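Local structure of terminal oxygenase component of carbazole (Janthinobacterium sp., 7BUG) at residues N27-V32 against D141-A146; L49-L54 against K122-Q127; T149-L154 against V222-V227. The protein catalyses, as the Rieske-type terminal oxygenase of carbazole 1,9a-dioxygenase, the dioxygenation of carbazole at its angular C-9a and adjacent C-1 carbons. All blocks are in the same frame, centred on the assembly; numbering follows the deposited sequence.

In the fold
Interactions 1 and 2 both reach the antiparallel sheet of the Rieske domain, and interaction 3 lies in the ring-hydroxylase domain. The centres of interactions 1 and 2 are about 11 Å apart, and the two touch where the Trp-29 ring and Leu-145 pack on Gln-127; both also reach the same bound 2-methoxyethanol. The loop that enters interaction 1 as 141-146 runs on into interaction 3 as 149-154, with about 12 Å between the centres and Ala-146 packed against Val-222, Arg-224 and Leu-154. Interactions 2 and 3 stay apart, about 6 Å between nearest atoms. None includes a ligand of the [2Fe-2S] cluster or of the mononuclear iron.

Interaction 1 of 3, residues N27-V32 against D141-A146; sequences NHWYPV and DPPPLA. With MXE (2-methoxyethanol), chain N.
The indole of Trp-29 is overlapped on one face by Leu-145, whose CD1 stands 3.7 Å above the ring plane, displaced toward the rim. CA of the same leucine makes a CH-pi contact over the five-membered ring, 4.0 Å from its centroid. With CG of Leu-145 anti to the backbone N (chi1 175°), the isobutyl group crosses the indole at about a right angle and sets CD1 against both CB and CG of Trp-29.

The rim of the ring is used differently. NE1 of Trp-29 donates to O of Pro-143 at 2.9 Å, with an N-H...O angle of 161°. The oxygen lies near the ring plane, yet NE1 stands above the carbonyl plane, 39° out of it, and is not on a lone pair. Farther round, CZ2 of Trp-29 meets CB of Pro-142 obliquely at 3.6 Å, while CD1 of Trp-29 is 4.1 Å from CG of Pro-143.

Trp-29 belongs to an outermost strand of the Rieske-domain sheet, 28-32, which pairs with strand 132-137; the proline-rich 141-146 lies in the loop that leads on toward strand 158-167 of the ring-hydroxylase domain. Just past the prolines, N of Ala-146 donates to O1 of 2-methoxyethanol at 2.9 Å, and N of Leu-145 makes a weak bond to its O2.

Three consecutive prolines offer carbonyl oxygens but no backbone N-H, and the buried indole supplies the complementary donor: one directional bond satisfies NE1 and probably helps to fix the ring's rotation, and the rest of the contact is apolar.

Interaction 2 of 3, residues L49-L54 against K122-Q127; sequences LGENLL and KTYPVQ. With MXE (2-methoxyethanol), chain N; CO3 (carbonate ion), chain M.
Tyr-124 points its phenol at the carboxylate of Glu-51, the two side chains crossing at about a right angle within the antiparallel sheet of the Rieske domain. Their strands, 51-58 and 123-129, are not neighbours: strand 61-66 runs between them, and the long side chains meet across it, Tyr-124 and Leu-53 both touching Cys-64.

The hydroxyl of Tyr-124 donates to OE1 of Glu-51, with an OH-OE1 distance of 2.6 Å. It meets OE1 on the syn side, 17° out of the carboxylate plane, and the carboxylate and ring planes are 54° apart. Glu-51 has CG anti to its carbonyl carbon (chi1 -55°) and an extended chain beyond, which carries the carboxylate across to the phenol.

Leu-53, two residues along the same strand, also crosses the tyrosine at about a right angle. Its CD2 comes to the ring edge rather than to a face, 3.8 Å from CE2 of Tyr-124, so the leucine methyl and the carboxylate oxygen both border the ring near its plane.

The buried Glu-51 is well supplied with partners: OE1 also forms a salt bridge with Lys-66, and OE2 with Arg-26, which bonds the Tyr-124 hydroxyl as well. Such neighbours would probably keep the carboxylate ionised.

Beyond the tyrosine, the strand meets small bound molecules. NE2 of Gln-127 donates to O2 of 2-methoxyethanol at 3.0 Å, and the backbone N of Val-126 reaches O1 of a carbonate ion, probably from the crystallisation liquor, at 3.1 Å.

Interaction 3 of 3, residues T149-L154 against V222-V227; sequences TPPNFL and VGRKGV
The guanidinium of Arg-224 lies between two aliphatic groups, with CA of Pro-151 3.9 Å above the centre of one face and CG2 of Val-222 3.8 Å above the centre of the opposite face. At its edge, close to its plane, is the carbonyl oxygen of Thr-149, which accepts a hydrogen bond from NE of Arg-224 at 2.8 Å. That bond is noticeably bent, the N-H...O angle being 145°. The arginine reaches it with CG anti to the carbonyl carbon (chi1 -69°) and the chain fully extended from there to NE, and on the way its CD packs 4.0 Å from CD of Pro-151, the two side chains crossing obliquely.

NH1 of Arg-224 donates to a water at 2.9 Å, and the water in turn donates to O of Pro-150 at 2.7 Å and bonds OG1 of Thr-149. The third nitrogen, NH2, forms a salt bridge with Asp-220.

Both segments belong to the ring-hydroxylase domain, of the Bet v 1-like clan, where strand 226-229 pairs with strands 214-217 and 261-265. Pro-150 to Phe-153 form a type II beta turn, closed by N of Phe-153 bonding to O of Pro-150 at 3.3 Å, with Asn-152 at the third position taking a positive phi of 82°. The water therefore grips the same carbonyl oxygen that closes the turn. A leucine in place of Arg-224 would probably leave the Thr-149 carbonyl and the water without their donor and Asp-220 without its charged mate. The ring of Phe-153, the last residue of the turn, lies clear of the arginine and meets Trp-285 and Phe-283 of strand 281-288 edge-to-face.

Interaction 1 of 3, residues N27-V32 against D141-A146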
loop_
_atom_site.group_PDB
_atom_site.type_symbol
_atom_site.label_atom_id
_atom_site.label_comp_id
_atom_site.label_asym_id
_atom_site.label_seq_id
_atom_site.Cartn_x
_atom_site.Cartn_y
_atom_site.Cartn_z
ATOM N N ASN A 27 15.849 -23.589 -9.929
ATOM C CA ASN A 27 16.401 -24.842 -10.483
ATOM C C ASN A 27 15.714 -26.056 -9.848
ATOM O O ASN A 27 16.364 -27.082 -9.616
ATOM C CB ASN A 27 17.931 -24.831 -10.337
ATOM C CG ASN A 27 18.530 -23.624 -11.005
ATOM O OD1 ASN A 27 18.238 -23.380 -12.168
ATOM N ND2 ASN A 27 19.320 -22.823 -10.303
ATOM N N HIS A 28 14.385 -25.990 -9.619
ATOM C CA HIS A 28 13.541 -27.134 -9.275
ATOM C C HIS A 28 12.269 -27.084 -10.122
ATOM O O HIS A 28 11.929 -26.024 -10.646
ATOM C CB HIS A 28 13.153 -27.162 -7.785
ATOM C CG HIS A 28 14.268 -27.285 -6.813
ATOM N ND1 HIS A 28 14.613 -28.488 -6.273
ATOM C CD2 HIS A 28 15.089 -26.367 -6.283
ATOM C CE1 HIS A 28 15.642 -28.266 -5.442
ATOM N NE2 HIS A 28 15.944 -26.994 -5.400
ATOM N N TRP A 29 11.638 -28.224 -10.221
ATOM C CA TRP A 29 10.303 -28.422 -10.777
ATOM C C TRP A 29 9.262 -27.991 -9.748
ATOM O O TRP A 29 9.396 -28.384 -8.595
ATOM C CB TRP A 29 10.087 -29.877 -11.148
ATOM C CG TRP A 29 10.908 -30.386 -12.285
ATOM C CD1 TRP A 29 12.042 -31.139 -12.201
ATOM C CD2 TRP A 29 10.600 -30.252 -13.680
ATOM N NE1 TRP A 29 12.484 -31.457 -13.453
ATOM C CE2 TRP A 29 11.603 -30.978 -14.369
ATOM C CE3 TRP A 29 9.593 -29.630 -14.417
ATOM C CZ2 TRP A 29 11.639 -31.036 -15.755
ATOM C CZ3 TRP A 29 9.594 -29.743 -15.777
ATOM C CH2 TRP A 29 10.607 -30.432 -16.438
ATOM N N TYR A 30 8.232 -27.305 -10.243
ATOM C CA TYR A 30 7.057 -26.940 -9.426
ATOM C C TYR A 30 5.758 -27.199 -10.182
ATOM O O TYR A 30 5.641 -26.806 -11.333
ATOM C CB TYR A 30 7.082 -25.441 -9.101
ATOM C CG TYR A 30 8.211 -25.061 -8.190
ATOM C CD1 TYR A 30 8.099 -25.193 -6.825
ATOM C CD2 TYR A 30 9.401 -24.603 -8.690
ATOM C CE1 TYR A 30 9.130 -24.814 -5.973
ATOM C CE2 TYR A 30 10.462 -24.274 -7.871
ATOM C CZ TYR A 30 10.324 -24.359 -6.498
ATOM O OH TYR A 30 11.395 -24.011 -5.732
ATOM N N PRO A 31 4.744 -27.729 -9.507
ATOM C CA PRO A 31 3.412 -27.828 -10.093
ATOM C C PRO A 31 2.677 -26.499 -10.037
ATOM O O PRO A 31 2.829 -25.787 -9.056
ATOM C CB PRO A 31 2.727 -28.905 -9.272
ATOM C CG PRO A 31 3.285 -28.709 -7.919
ATOM C CD PRO A 31 4.742 -28.305 -8.145
ATOM N N VAL A 32 1.941 -26.165 -11.093
ATOM C CA VAL A 32 1.273 -24.831 -11.123
ATOM C C VAL A 32 -0.200 -24.943 -11.490
ATOM O O VAL A 32 -0.917 -23.979 -11.224
ATOM C CB VAL A 32 2.001 -23.903 -12.093
ATOM C CG1 VAL A 32 3.417 -23.604 -11.577
ATOM C CG2 VAL A 32 2.051 -24.444 -13.483
ATOM N N ASP A 141 19.837 -27.728 -18.426
ATOM C CA ASP A 141 19.163 -29.029 -18.628
ATOM C C ASP A 141 18.464 -29.394 -17.324
ATOM O O ASP A 141 19.125 -29.471 -16.279
ATOM C CB ASP A 141 20.209 -30.068 -19.052
ATOM C CG ASP A 141 21.115 -29.588 -20.179
ATOM O OD1 ASP A 141 20.650 -28.781 -20.992
ATOM O OD2 ASP A 141 22.285 -30.004 -20.217
ATOM N N PRO A 142 17.151 -29.659 -17.314
ATOM C CA PRO A 142 16.503 -30.016 -16.069
ATOM C C PRO A 142 16.862 -31.439 -15.648
ATOM O O PRO A 142 17.167 -32.296 -16.513
ATOM C CB PRO A 142 15.001 -29.983 -16.392
ATOM C CG PRO A 142 14.923 -30.134 -17.880
ATOM C CD PRO A 142 16.215 -29.567 -18.429
ATOM N N PRO A 143 16.774 -31.718 -14.335
ATOM C CA PRO A 143 16.860 -33.069 -13.804
ATOM C C PRO A 143 15.576 -33.823 -14.098
ATOM O O PRO A 143 14.559 -33.232 -14.506
ATOM C CB PRO A 143 16.933 -32.885 -12.283
ATOM C CG PRO A 143 16.082 -31.646 -12.076
ATOM C CD PRO A 143 16.382 -30.766 -13.269
ATOM N N PRO A 144 15.543 -35.148 -13.857
ATOM C CA PRO A 144 14.281 -35.876 -13.895
ATOM C C PRO A 144 13.290 -35.210 -12.921
ATOM O O PRO A 144 13.711 -34.811 -11.839
ATOM C CB PRO A 144 14.584 -37.303 -13.429
ATOM C CG PRO A 144 16.080 -37.294 -13.052
ATOM C CD PRO A 144 16.703 -35.990 -13.503
ATOM N N LEU A 145 12.027 -35.229 -13.286
ATOM C CA LEU A 145 10.933 -34.759 -12.407
ATOM C C LEU A 145 10.933 -35.556 -11.110
ATOM O O LEU A 145 10.696 -34.947 -10.033
ATOM C CB LEU A 145 9.613 -34.913 -13.155
ATOM C CG LEU A 145 8.383 -34.575 -12.324
ATOM C CD1 LEU A 145 8.401 -33.115 -11.862
ATOM C CD2 LEU A 145 7.130 -34.852 -13.081
ATOM N N ALA A 146 11.220 -36.862 -11.113
ATOM C CA ALA A 146 11.278 -37.668 -9.872
ATOM C C ALA A 146 12.141 -37.029 -8.783
ATOM O O ALA A 146 11.857 -37.291 -7.620
ATOM C CB ALA A 146 11.806 -39.058 -10.167
HETATM O O1 MXE N . 11.320 -38.581 -13.405
HETATM C C1 MXE N . 11.110 -38.806 -14.787
HETATM C C2 MXE N . 11.984 -37.954 -15.690
HETATM O O2 MXE N . 11.185 -36.876 -16.170
HETATM C C3 MXE N . 11.586 -35.553 -16.182
#

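Interaction 2 of 3, residues L49-L54 against K122-Q127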
loop_
_atom_site.group_PDB
_atom_site.type_symbol
_atom_site.label_atom_id
_atom_site.label_comp_id
_atom_site.label_asym_id
_atom_site.label_seq_id
_atom_site.Cartn_x
_atom_site.Cartn_y
_atom_site.Cartn_z
ATOM N N LEU A 49 7.721 -18.122 -8.563
ATOM C CA LEU A 49 9.021 -17.601 -8.055
ATOM C C LEU A 49 9.166 -16.129 -8.438
ATOM O O LEU A 49 10.285 -15.656 -8.687
ATOM C CB LEU A 49 10.182 -18.463 -8.572
ATOM C CG LEU A 49 10.607 -19.640 -7.701
ATOM C CD1 LEU A 49 9.495 -20.573 -7.338
ATOM C CD2 LEU A 49 11.778 -20.378 -8.343
ATOM N N GLY A 50 8.053 -15.405 -8.524
ATOM C CA GLY A 50 8.013 -13.968 -8.814
ATOM C C GLY A 50 8.014 -13.623 -10.267
ATOM O O GLY A 50 7.851 -12.416 -10.635
ATOM N N GLU A 51 8.129 -14.612 -11.147
ATOM C CA GLU A 51 8.214 -14.388 -12.596
ATOM C C GLU A 51 6.851 -14.695 -13.255
ATOM O O GLU A 51 6.252 -15.784 -13.027
ATOM C CB GLU A 51 9.221 -15.346 -13.251
ATOM C CG GLU A 51 10.614 -15.289 -12.643
ATOM C CD GLU A 51 11.714 -16.004 -13.392
ATOM O OE1 GLU A 51 11.530 -16.272 -14.582
ATOM O OE2 GLU A 51 12.780 -16.231 -12.784
ATOM N N ASN A 52 6.434 -13.781 -14.124
ATOM C CA ASN A 52 5.170 -13.972 -14.880
ATOM C C ASN A 52 5.500 -14.881 -16.067
ATOM O O ASN A 52 6.428 -14.550 -16.841
ATOM C CB ASN A 52 4.560 -12.671 -15.430
ATOM C CG ASN A 52 4.047 -11.784 -14.310
ATOM O OD1 ASN A 52 3.304 -12.268 -13.453
ATOM N ND2 ASN A 52 4.472 -10.540 -14.289
ATOM N N LEU A 53 4.743 -15.962 -16.210
ATOM C CA LEU A 53 4.943 -16.955 -17.262
ATOM C C LEU A 53 3.660 -17.166 -18.055
ATOM O O LEU A 53 2.515 -16.985 -17.530
ATOM C CB LEU A 53 5.322 -18.288 -16.630
ATOM C CG LEU A 53 6.538 -18.283 -15.694
ATOM C CD1 LEU A 53 6.814 -19.657 -15.128
ATOM C CD2 LEU A 53 7.765 -17.695 -16.355
ATOM N N LEU A 54 3.860 -17.599 -19.287
ATOM C CA LEU A 54 2.755 -18.019 -20.167
ATOM C C LEU A 54 2.955 -19.492 -20.478
ATOM O O LEU A 54 4.102 -19.899 -20.775
ATOM C CB LEU A 54 2.790 -17.273 -21.489
ATOM C CG LEU A 54 1.906 -16.056 -21.628
ATOM C CD1 LEU A 54 2.100 -15.521 -23.031
ATOM C CD2 LEU A 54 0.426 -16.380 -21.387
ATOM N N LYS A 122 13.130 -15.859 -22.690
ATOM C CA LYS A 122 13.362 -16.992 -21.780
ATOM C C LYS A 122 12.241 -18.009 -21.888
ATOM O O LYS A 122 11.034 -17.610 -21.975
ATOM C CB LYS A 122 13.501 -16.449 -20.355
ATOM C CG LYS A 122 13.766 -17.524 -19.335
ATOM C CD LYS A 122 15.153 -18.094 -19.447
ATOM C CE LYS A 122 15.648 -18.737 -18.171
ATOM N NZ LYS A 122 16.908 -19.477 -18.393
ATOM N N THR A 123 12.607 -19.283 -21.969
ATOM C CA THR A 123 11.658 -20.394 -21.914
ATOM C C THR A 123 12.041 -21.202 -20.690
ATOM O O THR A 123 13.209 -21.112 -20.182
ATOM C CB THR A 123 11.677 -21.257 -23.184
ATOM O OG1 THR A 123 12.989 -21.824 -23.252
ATOM C CG2 THR A 123 11.324 -20.458 -24.413
ATOM N N TYR A 124 11.080 -21.952 -20.210
ATOM C CA TYR A 124 11.247 -22.923 -19.127
ATOM C C TYR A 124 10.724 -24.260 -19.595
ATOM O O TYR A 124 9.653 -24.334 -20.218
ATOM C CB TYR A 124 10.599 -22.455 -17.819
ATOM C CG TYR A 124 11.323 -21.280 -17.234
ATOM C CD1 TYR A 124 12.591 -21.399 -16.694
ATOM C CD2 TYR A 124 10.716 -20.040 -17.167
ATOM C CE1 TYR A 124 13.245 -20.310 -16.125
ATOM C CE2 TYR A 124 11.356 -18.934 -16.633
ATOM C CZ TYR A 124 12.625 -19.072 -16.099
ATOM O OH TYR A 124 13.216 -18.005 -15.528
ATOM N N PRO A 125 11.401 -25.350 -19.199
ATOM C CA PRO A 125 10.873 -26.684 -19.439
ATOM C C PRO A 125 9.523 -26.909 -18.751
ATOM O O PRO A 125 9.309 -26.410 -17.641
ATOM C CB PRO A 125 11.930 -27.638 -18.867
ATOM C CG PRO A 125 13.200 -26.816 -18.805
ATOM C CD PRO A 125 12.735 -25.390 -18.579
ATOM N N VAL A 126 8.634 -27.645 -19.390
ATOM C CA VAL A 126 7.291 -27.997 -18.854
ATOM C C VAL A 126 7.030 -29.453 -19.115
ATOM O O VAL A 126 7.282 -29.892 -20.253
ATOM C CB VAL A 126 6.102 -27.300 -19.519
ATOM C CG1 VAL A 126 4.952 -27.178 -18.549
ATOM C CG2 VAL A 126 6.438 -26.032 -20.242
ATOM N N GLN A 127 6.503 -30.153 -18.113
ATOM C CA GLN A 127 6.207 -31.610 -18.210
ATOM C C GLN A 127 4.827 -31.791 -17.585
ATOM O O GLN A 127 4.555 -31.140 -16.547
ATOM C CB GLN A 127 7.276 -32.382 -17.428
ATOM C CG GLN A 127 7.232 -33.893 -17.548
ATOM C CD GLN A 127 8.430 -34.475 -16.864
ATOM O OE1 GLN A 127 9.377 -33.755 -16.499
ATOM N NE2 GLN A 127 8.396 -35.783 -16.697
HETATM O O1 MXE N . 11.320 -38.581 -13.405
HETATM C C1 MXE N . 11.110 -38.806 -14.787
HETATM C C2 MXE N . 11.984 -37.954 -15.690
HETATM O O2 MXE N . 11.185 -36.876 -16.170
HETATM C C3 MXE N . 11.586 -35.553 -16.182
HETATM C C CO3 M . 10.729 -29.173 -22.776
HETATM O O1 CO3 M . 9.771 -28.680 -22.080
HETATM O O2 CO3 M . 11.980 -28.699 -22.660
HETATM O O3 CO3 M . 10.439 -30.044 -23.729
#

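Interaction 3 of 3, residues T149-L154 against V222-V227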
loop_
_atom_site.group_PDB
_atom_site.type_symbol
_atom_site.label_atom_id
_atom_site.label_comp_id
_atom_site.label_asym_id
_atom_site.label_seq_id
_atom_site.Cartn_x
_atom_site.Cartn_y
_atom_site.Cartn_z
ATOM N N THR A 149 9.882 -34.774 -6.591
ATOM C CA THR A 149 8.544 -35.317 -6.277
ATOM C C THR A 149 8.747 -36.335 -5.186
ATOM O O THR A 149 9.817 -36.948 -5.082
ATOM C CB THR A 149 7.814 -35.924 -7.479
ATOM O OG1 THR A 149 8.628 -36.945 -8.062
ATOM C CG2 THR A 149 7.501 -34.928 -8.562
ATOM N N PRO A 150 7.778 -36.494 -4.277
ATOM C CA PRO A 150 7.968 -37.435 -3.189
ATOM C C PRO A 150 7.958 -38.847 -3.743
ATOM O O PRO A 150 7.366 -39.110 -4.794
ATOM C CB PRO A 150 6.717 -37.233 -2.312
ATOM C CG PRO A 150 6.273 -35.856 -2.686
ATOM C CD PRO A 150 6.532 -35.716 -4.177
ATOM N N PRO A 151 8.512 -39.804 -2.992
ATOM C CA PRO A 151 8.410 -41.205 -3.411
ATOM C C PRO A 151 6.935 -41.622 -3.609
ATOM O O PRO A 151 6.063 -41.179 -2.853
ATOM C CB PRO A 151 9.041 -41.985 -2.248
ATOM C CG PRO A 151 9.843 -40.988 -1.462
ATOM C CD PRO A 151 9.183 -39.640 -1.702
ATOM N N ASN A 152 6.704 -42.455 -4.633
ATOM C CA ASN A 152 5.416 -43.110 -5.019
ATOM C C ASN A 152 4.530 -42.167 -5.831
ATOM O O ASN A 152 3.579 -42.629 -6.411
ATOM C CB ASN A 152 4.697 -43.760 -3.820
ATOM C CG ASN A 152 5.593 -44.778 -3.121
ATOM O OD1 ASN A 152 6.230 -44.475 -2.121
ATOM N ND2 ASN A 152 5.756 -45.952 -3.726
ATOM N N PHE A 153 4.778 -40.848 -5.855
ATOM C CA PHE A 153 3.906 -39.927 -6.600
ATOM C C PHE A 153 3.834 -40.334 -8.069
ATOM O O PHE A 153 2.730 -40.285 -8.650
ATOM C CB PHE A 153 4.387 -38.492 -6.474
ATOM C CG PHE A 153 3.524 -37.500 -7.210
ATOM C CD1 PHE A 153 2.322 -37.105 -6.662
ATOM C CD2 PHE A 153 3.880 -37.003 -8.456
ATOM C CE1 PHE A 153 1.497 -36.212 -7.327
ATOM C CE2 PHE A 153 3.048 -36.133 -9.132
ATOM C CZ PHE A 153 1.875 -35.700 -8.532
ATOM N N LEU A 154 4.964 -40.769 -8.644
ATOM C CA LEU A 154 5.024 -41.143 -10.082
ATOM C C LEU A 154 4.837 -42.660 -10.305
ATOM O O LEU A 154 5.029 -43.110 -11.449
ATOM C CB LEU A 154 6.354 -40.659 -10.653
ATOM C CG LEU A 154 6.552 -39.142 -10.652
ATOM C CD1 LEU A 154 7.964 -38.792 -11.112
ATOM C CD2 LEU A 154 5.520 -38.433 -11.511
ATOM N N VAL A 222 17.689 -41.068 -7.096
ATOM C CA VAL A 222 17.270 -40.122 -8.167
ATOM C C VAL A 222 17.535 -38.693 -7.673
ATOM O O VAL A 222 17.196 -37.776 -8.415
ATOM C CB VAL A 222 15.813 -40.358 -8.626
ATOM C CG1 VAL A 222 15.533 -41.848 -8.805
ATOM C CG2 VAL A 222 14.764 -39.757 -7.700
ATOM N N GLY A 223 18.178 -38.522 -6.505
ATOM C CA GLY A 223 18.643 -37.216 -6.019
ATOM C C GLY A 223 17.597 -36.517 -5.148
ATOM O O GLY A 223 17.835 -35.334 -4.777
ATOM N N ARG A 224 16.530 -37.210 -4.789
ATOM C CA ARG A 224 15.472 -36.622 -3.909
ATOM C C ARG A 224 16.081 -36.236 -2.566
ATOM O O ARG A 224 17.023 -36.922 -2.073
ATOM C CB ARG A 224 14.357 -37.598 -3.532
ATOM C CG ARG A 224 13.429 -38.018 -4.639
ATOM C CD ARG A 224 12.309 -38.790 -3.974
ATOM N NE ARG A 224 11.526 -39.132 -5.103
ATOM C CZ ARG A 224 11.510 -40.302 -5.691
ATOM N NH1 ARG A 224 10.738 -40.479 -6.740
ATOM N NH2 ARG A 224 12.253 -41.302 -5.232
ATOM N N LYS A 225 15.606 -35.153 -1.962
ATOM C CA LYS A 225 16.150 -34.698 -0.669
ATOM C C LYS A 225 14.950 -34.448 0.244
ATOM O O LYS A 225 14.088 -33.644 -0.129
ATOM C CB LYS A 225 17.010 -33.445 -0.822
ATOM C CG LYS A 225 18.192 -33.572 -1.787
ATOM C CD LYS A 225 19.335 -34.374 -1.193
ATOM C CE LYS A 225 20.549 -34.350 -2.077
ATOM N NZ LYS A 225 20.427 -35.414 -3.069
ATOM N N GLY A 226 14.888 -35.128 1.386
ATOM C CA GLY A 226 13.754 -34.891 2.290
ATOM C C GLY A 226 14.026 -35.294 3.719
ATOM O O GLY A 226 15.150 -35.688 4.083
ATOM N N VAL A 227 13.007 -35.140 4.538
ATOM C CA VAL A 227 13.054 -35.437 5.999
ATOM C C VAL A 227 11.781 -36.185 6.354
ATOM O O VAL A 227 10.699 -35.714 6.017
ATOM C CB VAL A 227 13.215 -34.171 6.873
ATOM C CG1 VAL A 227 13.426 -34.551 8.334
ATOM C CG2 VAL A 227 14.352 -33.309 6.397
HETATM O O HOH W 1 8.039 -39.534 -7.348
#